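Local coordinates for protein 15-O-acetyltransferase (Fusarium sporotrichioides, PDB 3FOT) that catalyses transfer of an acetyl group to the 15-oxygen of trichothecene intermediates during fungal biosynthesis of mycotoxins such as T-2 toxin, at residues Y255-V260 and V413-E417; F333-V339 and Q358-R364. One frame throughout, in Å; residues are numbered along the deposited sequence.

Contact 1 of 2, residues Y255-V260 and V413-E417; sequences YTSALV and VHNFE
Y255 and E417 form the polar part of this helix pairing, the tyrosine OH standing 3.1 Å from E417 OE1. That oxygen comes in at the ring edge, in the ring plane, with ring and carboxylate turned 30° from each other. The hydroxyl proton has another acceptor nearby, which leaves the direct hydrogen bond possible rather than certain. A water joins the group, 3.0 Å from Y255 OH and 2.8 Å from H414 NE2, lying in the imidazole plane. Since H414 binds 15-deacetylcalonectrin, the water connects the tyrosine to a residue of the substrate site.

Apolar contacts fill the remainder. Y255, its CG anti to the backbone N (chi1 178°), reaches across the gap until CD2 meets V413 CG2 at 3.5 Å. T256 CG2 touches both V413 CG1 and, at 3.7 Å, F416 CD2. The methyls L259 CD2 and V260 CG2 lie more loosely at the edge of the F416 ring. Both methyls of L259 lie against the E417 side chain, CD1 being 3.7 Å from E417 CD.

The axes of segments 255-260 and 413-417 run in broadly the same direction, 32° apart, and come within 10.5 Å at their closest. L9 packs on T256 and F416, while helix 36-41 touches H414 and E417. Beneath the pair lies strand 358-365, on which Y255 rests through A360 and V362.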
ATOM      1  N   TYR A 255       9.403 -16.163  13.629  1.00 17.60           N
ATOM      2  CA  TYR A 255       8.456 -15.612  12.663  1.00 17.77           C
ATOM      3  C   TYR A 255       7.864 -16.678  11.726  1.00 17.56           C
ATOM      4  O   TYR A 255       6.639 -16.750  11.561  1.00 16.30           O
ATOM      5  CB  TYR A 255       9.024 -14.415  11.881  1.00 18.32           C
ATOM      6  CG  TYR A 255       8.008 -13.920  10.866  1.00 18.55           C
ATOM      7  CD1 TYR A 255       7.102 -12.887  11.178  1.00 20.06           C
ATOM      8  CD2 TYR A 255       7.895 -14.526   9.617  1.00 18.72           C
ATOM      9  CE1 TYR A 255       6.132 -12.459  10.227  1.00 18.25           C
ATOM     10  CE2 TYR A 255       6.933 -14.114   8.690  1.00 20.29           C
ATOM     11  CZ  TYR A 255       6.058 -13.090   9.005  1.00 20.79           C
ATOM     12  OH  TYR A 255       5.127 -12.725   8.033  1.00 22.81           O
ATOM     13  N   THR A 256       8.700 -17.507  11.096  1.00 17.49           N
ATOM     14  CA  THR A 256       8.165 -18.500  10.149  1.00 17.82           C
ATOM     15  C   THR A 256       7.255 -19.526  10.837  1.00 18.77           C
ATOM     16  O   THR A 256       6.259 -19.966  10.255  1.00 18.48           O
ATOM     17  CB  THR A 256       9.265 -19.201   9.324  1.00 18.54           C
ATOM     18  OG1 THR A 256      10.119 -19.953  10.203  1.00 17.65           O
ATOM     19  CG2 THR A 256      10.102 -18.156   8.572  1.00 18.54           C
ATOM     20  N   SER A 257       7.575 -19.880  12.085  1.00 19.35           N
ATOM     21  CA  SER A 257       6.701 -20.738  12.874  1.00 20.67           C
ATOM     22  C   SER A 257       5.339 -20.093  13.126  1.00 20.18           C
ATOM     23  O   SER A 257       4.304 -20.746  12.945  1.00 20.56           O
ATOM     24  CB  SER A 257       7.369 -21.144  14.187  1.00 21.17           C
ATOM     25  OG  SER A 257       8.422 -22.054  13.908  1.00 23.27           O
ATOM     26  N   ALA A 258       5.341 -18.811  13.511  1.00 19.48           N
ATOM     27  CA  ALA A 258       4.097 -18.037  13.675  1.00 19.31           C
ATOM     28  C   ALA A 258       3.302 -17.909  12.372  1.00 19.53           C
ATOM     29  O   ALA A 258       2.060 -17.995  12.369  1.00 19.24           O
ATOM     30  CB  ALA A 258       4.380 -16.668  14.227  1.00 19.18           C
ATOM     31  N   LEU A 259       4.023 -17.705  11.271  1.00 18.90           N
ATOM     32  CA  LEU A 259       3.406 -17.611   9.960  1.00 19.16           C
ATOM     33  C   LEU A 259       2.640 -18.869   9.609  1.00 19.59           C
ATOM     34  O   LEU A 259       1.464 -18.823   9.246  1.00 18.99           O
ATOM     35  CB  LEU A 259       4.493 -17.340   8.920  1.00 19.65           C
ATOM     36  CG  LEU A 259       4.061 -17.246   7.468  1.00 20.88           C
ATOM     37  CD1 LEU A 259       3.167 -16.006   7.299  1.00 19.47           C
ATOM     38  CD2 LEU A 259       5.299 -17.150   6.598  1.00 20.63           C
ATOM     39  N   VAL A 260       3.316 -20.003   9.718  1.00 19.63           N
ATOM     40  CA  VAL A 260       2.730 -21.271   9.331  1.00 20.99           C
ATOM     41  C   VAL A 260       1.554 -21.599  10.231  1.00 20.82           C
ATOM     42  O   VAL A 260       0.526 -22.062   9.742  1.00 21.25           O
ATOM     43  CB  VAL A 260       3.770 -22.395   9.316  1.00 21.05           C
ATOM     44  CG1 VAL A 260       3.147 -23.725   8.839  1.00 21.79           C
ATOM     45  CG2 VAL A 260       4.910 -22.004   8.376  1.00 22.20           C
ATOM     46  N   VAL A 413      12.558 -13.881   5.838  1.00 11.92           N
ATOM     47  CA  VAL A 413      11.314 -14.584   6.103  1.00 12.04           C
ATOM     48  C   VAL A 413      10.289 -14.391   4.999  1.00 12.28           C
ATOM     49  O   VAL A 413       9.485 -15.295   4.744  1.00 11.71           O
ATOM     50  CB  VAL A 413      10.681 -14.269   7.486  1.00 13.26           C
ATOM     51  CG1 VAL A 413      11.699 -14.580   8.617  1.00 12.67           C
ATOM     52  CG2 VAL A 413      10.175 -12.833   7.581  1.00 12.23           C
ATOM     53  N   HIS A 414      10.305 -13.225   4.358  1.00 12.21           N
ATOM     54  CA  HIS A 414       9.385 -13.037   3.224  1.00 12.17           C
ATOM     55  C   HIS A 414       9.830 -13.848   1.994  1.00 12.07           C
ATOM     56  O   HIS A 414       8.994 -14.307   1.208  1.00 12.61           O
ATOM     57  CB  HIS A 414       9.205 -11.552   2.880  1.00 12.47           C
ATOM     58  CG  HIS A 414       8.394 -10.781   3.874  1.00 12.76           C
ATOM     59  ND1 HIS A 414       8.561  -9.426   4.073  1.00 11.31           N
ATOM     60  CD2 HIS A 414       7.405 -11.166   4.717  1.00 12.90           C
ATOM     61  CE1 HIS A 414       7.706  -9.009   4.990  1.00 11.91           C
ATOM     62  NE2 HIS A 414       6.990 -10.043   5.394  1.00 12.24           N
ATOM     63  N   ASN A 415      11.135 -14.039   1.815  1.00 13.17           N
ATOM     64  CA  ASN A 415      11.576 -15.019   0.807  1.00 13.44           C
ATOM     65  C   ASN A 415      10.936 -16.397   1.082  1.00 14.06           C
ATOM     66  O   ASN A 415      10.412 -17.073   0.180  1.00 14.37           O
ATOM     67  CB  ASN A 415      13.089 -15.163   0.799  1.00 13.94           C
ATOM     68  CG  ASN A 415      13.799 -14.034   0.077  1.00 15.62           C
ATOM     69  OD1 ASN A 415      13.205 -13.265  -0.679  1.00 14.47           O
ATOM     70  ND2 ASN A 415      15.109 -13.948   0.300  1.00 14.04           N
ATOM     71  N   PHE A 416      10.968 -16.799   2.345  1.00 14.47           N
ATOM     72  CA  PHE A 416      10.355 -18.063   2.741  1.00 14.85           C
ATOM     73  C   PHE A 416       8.841 -18.063   2.473  1.00 14.23           C
ATOM     74  O   PHE A 416       8.280 -19.026   1.943  1.00 14.31           O
ATOM     75  CB  PHE A 416      10.659 -18.377   4.205  1.00 15.42           C
ATOM     76  CG  PHE A 416       9.867 -19.538   4.732  1.00 17.14           C
ATOM     77  CD1 PHE A 416      10.304 -20.845   4.509  1.00 18.14           C
ATOM     78  CD2 PHE A 416       8.648 -19.331   5.391  1.00 17.49           C
ATOM     79  CE1 PHE A 416       9.540 -21.939   4.973  1.00 19.44           C
ATOM     80  CE2 PHE A 416       7.887 -20.407   5.848  1.00 18.77           C
ATOM     81  CZ  PHE A 416       8.346 -21.716   5.646  1.00 17.85           C
ATOM     82  N   GLU A 417       8.189 -16.962   2.832  1.00 13.60           N
ATOM     83  CA  GLU A 417       6.752 -16.847   2.664  1.00 13.03           C
ATOM     84  C   GLU A 417       6.318 -16.976   1.188  1.00 12.86           C
ATOM     85  O   GLU A 417       5.318 -17.652   0.864  1.00 12.15           O
ATOM     86  CB  GLU A 417       6.312 -15.514   3.257  1.00 12.80           C
ATOM     87  CG  GLU A 417       4.827 -15.334   3.344  1.00 14.32           C
ATOM     88  CD  GLU A 417       4.451 -14.207   4.287  1.00 16.10           C
ATOM     89  OE1 GLU A 417       5.317 -13.730   5.066  1.00 16.01           O
ATOM     90  OE2 GLU A 417       3.273 -13.815   4.251  1.00 18.59           O
TER
HETATM   91  O   HOH W   1       4.934  -9.848   7.284  1.00 24.86           O

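Contact 2 of 2, residues F333-V339 and Q358-R364; sequences FISPTSV and QTAAVVR
S335 and V363 are joined in both directions by their backbones, S335 N to V363 O at 2.9 Å and V363 N to S335 O at 2.8 Å. The same double link recurs between T337 and A361 and between V339 and T359. The donors approach their carbonyls differently: T359 N meets V339 O almost head-on, with a C=O...N angle of 161°, whereas V339 N sits well above the carbonyl plane of T359. Residues of the intervening non-hydrogen-bonded pairs turn CA-H groups toward carbonyls of the adjacent pairs, S338 CA lying 3.1 Å from T359 O.

Side chains divide between two faces. On one, I334 CG2 presses tightly on V362 CG1 at 3.4 Å, and I334 CD1 lies beside the R364 guanidinium. On the other, V339 CG2 lies 3.5 Å from T359 CG2, the two side chains pointing the same way.

Together the strands make a twisted two-stranded antiparallel sheet within this BAHD-superfamily acyltransferase; the link between them includes the short helix 347-350.

At one end a water spans the pair, donating to Q358 OE1 at 2.8 Å and bound to S338 OG at 2.9 Å. A bend at chi2 (-77°) carries the Q358 amide back toward the partner strand.

Second-shell residues hold several polar ends. Q358 NE2 bonds D190, the aspartate of an HxxxDG sequence characteristic of the superfamily, and R364 forms a salt bridge with E366. T337 OG1 pairs with Y397 OH on helix 379-401, and T359 OG1 bonds the carbonyl of L406.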
ATOM      1  N   PHE A 333      -4.308 -14.756  20.250  1.00 19.81           N
ATOM      2  CA  PHE A 333      -4.416 -14.034  18.986  1.00 18.18           C
ATOM      3  C   PHE A 333      -3.000 -13.729  18.532  1.00 17.68           C
ATOM      4  O   PHE A 333      -2.258 -13.037  19.223  1.00 16.55           O
ATOM      5  CB  PHE A 333      -5.240 -12.756  19.123  1.00 17.00           C
ATOM      6  CG  PHE A 333      -5.353 -11.999  17.843  1.00 16.88           C
ATOM      7  CD1 PHE A 333      -6.335 -12.330  16.914  1.00 16.12           C
ATOM      8  CD2 PHE A 333      -4.453 -10.984  17.550  1.00 14.68           C
ATOM      9  CE1 PHE A 333      -6.419 -11.640  15.677  1.00 15.11           C
ATOM     10  CE2 PHE A 333      -4.537 -10.296  16.328  1.00 14.33           C
ATOM     11  CZ  PHE A 333      -5.520 -10.630  15.411  1.00 14.72           C
ATOM     12  N   ILE A 334      -2.633 -14.307  17.395  1.00 17.98           N
ATOM     13  CA  ILE A 334      -1.305 -14.144  16.816  1.00 17.93           C
ATOM     14  C   ILE A 334      -1.511 -13.661  15.384  1.00 17.69           C
ATOM     15  O   ILE A 334      -2.273 -14.251  14.609  1.00 18.03           O
ATOM     16  CB  ILE A 334      -0.500 -15.470  16.823  1.00 18.55           C
ATOM     17  CG1 ILE A 334      -0.296 -15.973  18.261  1.00 19.14           C
ATOM     18  CG2 ILE A 334       0.866 -15.291  16.131  1.00 18.92           C
ATOM     19  CD1 ILE A 334       0.271 -17.368  18.348  1.00 19.27           C
ATOM     20  N   SER A 335      -0.832 -12.580  15.042  1.00 16.47           N
ATOM     21  CA  SER A 335      -0.966 -11.999  13.720  1.00 16.48           C
ATOM     22  C   SER A 335       0.402 -11.544  13.220  1.00 16.67           C
ATOM     23  O   SER A 335       0.984 -10.606  13.777  1.00 16.58           O
ATOM     24  CB  SER A 335      -1.926 -10.810  13.736  1.00 16.02           C
ATOM     25  OG  SER A 335      -2.084 -10.296  12.420  1.00 15.44           O
ATOM     26  N   PRO A 336       0.906 -12.208  12.162  1.00 17.46           N
ATOM     27  CA  PRO A 336       2.146 -11.806  11.513  1.00 18.11           C
ATOM     28  C   PRO A 336       1.801 -10.609  10.657  1.00 18.36           C
ATOM     29  O   PRO A 336       1.043 -10.756   9.685  1.00 19.22           O
ATOM     30  CB  PRO A 336       2.496 -13.013  10.624  1.00 18.28           C
ATOM     31  CG  PRO A 336       1.505 -14.101  10.976  1.00 19.50           C
ATOM     32  CD  PRO A 336       0.308 -13.384  11.508  1.00 17.87           C
ATOM     33  N   THR A 337       2.280  -9.436  11.052  1.00 18.41           N
ATOM     34  CA  THR A 337       1.968  -8.199  10.338  1.00 18.84           C
ATOM     35  C   THR A 337       3.184  -7.727   9.538  1.00 19.35           C
ATOM     36  O   THR A 337       4.277  -8.290   9.662  1.00 19.51           O
ATOM     37  CB  THR A 337       1.510  -7.063  11.295  1.00 18.75           C
ATOM     38  OG1 THR A 337       2.535  -6.810  12.263  1.00 19.10           O
ATOM     39  CG2 THR A 337       0.236  -7.431  12.029  1.00 19.69           C
ATOM     40  N   SER A 338       2.995  -6.729   8.675  1.00 19.38           N
ATOM     41  CA  SER A 338       4.146  -6.155   7.974  1.00 19.06           C
ATOM     42  C   SER A 338       4.345  -4.722   8.469  1.00 18.38           C
ATOM     43  O   SER A 338       3.400  -4.083   8.935  1.00 19.29           O
ATOM     44  CB  SER A 338       3.936  -6.201   6.468  1.00 20.40           C
ATOM     45  OG  SER A 338       2.753  -5.505   6.154  1.00 22.64           O
ATOM     46  N   VAL A 339       5.576  -4.233   8.406  1.00 16.95           N
ATOM     47  CA  VAL A 339       5.879  -2.871   8.820  1.00 16.31           C
ATOM     48  C   VAL A 339       6.877  -2.234   7.864  1.00 14.65           C
ATOM     49  O   VAL A 339       7.653  -2.931   7.205  1.00 12.80           O
ATOM     50  CB  VAL A 339       6.408  -2.764  10.282  1.00 17.65           C
ATOM     51  CG1 VAL A 339       5.456  -3.434  11.316  1.00 18.79           C
ATOM     52  CG2 VAL A 339       7.766  -3.371  10.407  1.00 16.69           C
ATOM     53  N   GLN A 358       9.879  -3.385   3.290  1.00 11.71           N
ATOM     54  CA  GLN A 358       8.957  -3.904   4.295  1.00 12.05           C
ATOM     55  C   GLN A 358       9.616  -4.971   5.129  1.00 12.22           C
ATOM     56  O   GLN A 358      10.503  -5.685   4.661  1.00 13.40           O
ATOM     57  CB  GLN A 358       7.713  -4.508   3.641  1.00 12.55           C
ATOM     58  CG  GLN A 358       6.894  -3.459   2.859  1.00 13.62           C
ATOM     59  CD  GLN A 358       6.084  -2.593   3.792  1.00 14.50           C
ATOM     60  OE1 GLN A 358       5.298  -3.119   4.593  1.00 16.90           O
ATOM     61  NE2 GLN A 358       6.259  -1.261   3.704  1.00 14.10           N
ATOM     62  N   THR A 359       9.171  -5.063   6.374  1.00 11.39           N
ATOM     63  CA  THR A 359       9.583  -6.188   7.194  1.00 12.11           C
ATOM     64  C   THR A 359       8.390  -6.666   7.989  1.00 12.84           C
ATOM     65  O   THR A 359       7.245  -6.369   7.613  1.00 12.66           O
ATOM     66  CB  THR A 359      10.871  -5.886   8.028  1.00 12.50           C
ATOM     67  OG1 THR A 359      11.261  -7.069   8.732  1.00 12.79           O
ATOM     68  CG2 THR A 359      10.686  -4.757   8.984  1.00 12.18           C
ATOM     69  N   ALA A 360       8.645  -7.418   9.067  1.00 13.76           N
ATOM     70  CA  ALA A 360       7.631  -8.263   9.682  1.00 14.79           C
ATOM     71  C   ALA A 360       7.712  -8.129  11.204  1.00 14.79           C
ATOM     72  O   ALA A 360       8.777  -7.833  11.750  1.00 14.27           O
ATOM     73  CB  ALA A 360       7.866  -9.704   9.275  1.00 14.52           C
ATOM     74  N   ALA A 361       6.567  -8.295  11.871  1.00 14.69           N
ATOM     75  CA  ALA A 361       6.494  -8.403  13.334  1.00 14.35           C
ATOM     76  C   ALA A 361       5.352  -9.353  13.651  1.00 14.88           C
ATOM     77  O   ALA A 361       4.550  -9.670  12.774  1.00 15.60           O
ATOM     78  CB  ALA A 361       6.235  -7.024  13.996  1.00 13.89           C
ATOM     79  N   VAL A 362       5.269  -9.827  14.890  1.00 14.33           N
ATOM     80  CA  VAL A 362       4.172 -10.706  15.250  1.00 14.71           C
ATOM     81  C   VAL A 362       3.445 -10.069  16.426  1.00 14.75           C
ATOM     82  O   VAL A 362       4.022  -9.870  17.500  1.00 15.00           O
ATOM     83  CB  VAL A 362       4.629 -12.156  15.604  1.00 15.01           C
ATOM     84  CG1 VAL A 362       3.435 -13.015  15.954  1.00 14.76           C
ATOM     85  CG2 VAL A 362       5.392 -12.790  14.443  1.00 16.31           C
ATOM     86  N   VAL A 363       2.196  -9.695  16.184  1.00 14.71           N
ATOM     87  CA  VAL A 363       1.306  -9.231  17.252  1.00 15.21           C
ATOM     88  C   VAL A 363       0.770 -10.448  18.022  1.00 14.53           C
ATOM     89  O   VAL A 363       0.307 -11.411  17.420  1.00 14.27           O
ATOM     90  CB  VAL A 363       0.139  -8.420  16.649  1.00 15.53           C
ATOM     91  CG1 VAL A 363      -0.922  -8.055  17.711  1.00 15.03           C
ATOM     92  CG2 VAL A 363       0.685  -7.181  15.997  1.00 15.18           C
ATOM     93  N   ARG A 364       0.815 -10.373  19.351  1.00 15.11           N
ATOM     94  CA  ARG A 364       0.326 -11.433  20.214  1.00 15.72           C
ATOM     95  C   ARG A 364      -0.529 -10.865  21.319  1.00 15.91           C
ATOM     96  O   ARG A 364      -0.114  -9.931  22.011  1.00 16.48           O
ATOM     97  CB  ARG A 364       1.494 -12.198  20.839  1.00 16.50           C
ATOM     98  CG  ARG A 364       2.332 -12.976  19.874  1.00 18.75           C
ATOM     99  CD  ARG A 364       3.494 -13.652  20.616  1.00 22.29           C
ATOM    100  NE  ARG A 364       3.075 -14.162  21.930  1.00 25.88           N
ATOM    101  CZ  ARG A 364       2.659 -15.401  22.177  1.00 28.93           C
ATOM    102  NH1 ARG A 364       2.601 -16.309  21.206  1.00 30.85           N
ATOM    103  NH2 ARG A 364       2.299 -15.736  23.409  1.00 30.10           N
TER
HETATM  104  O   HOH W   2       2.716  -2.683   5.600  1.00 28.66           O

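Overall arrangement
Contact 1 and contact 2 illustrate how a helix pair and a small sheet can share one interface: their centres are about 10 Å apart and they touch directly. Along the chain contact 2 is nested inside contact 1, since both strands fall between helix 246-264 and helix 406-423. The Y255 ring joins the layers, its CE1 lying 3.4 Å from A360 CB and 3.7 Å from P336 CB. H414 also approaches the sheet, with CE1 3.8 Å from T359 O. Both contacts thus contribute to the surroundings of the substrate-binding histidine, contact 1 through the helix that carries it and contact 2 through strand 358-365, which touches it.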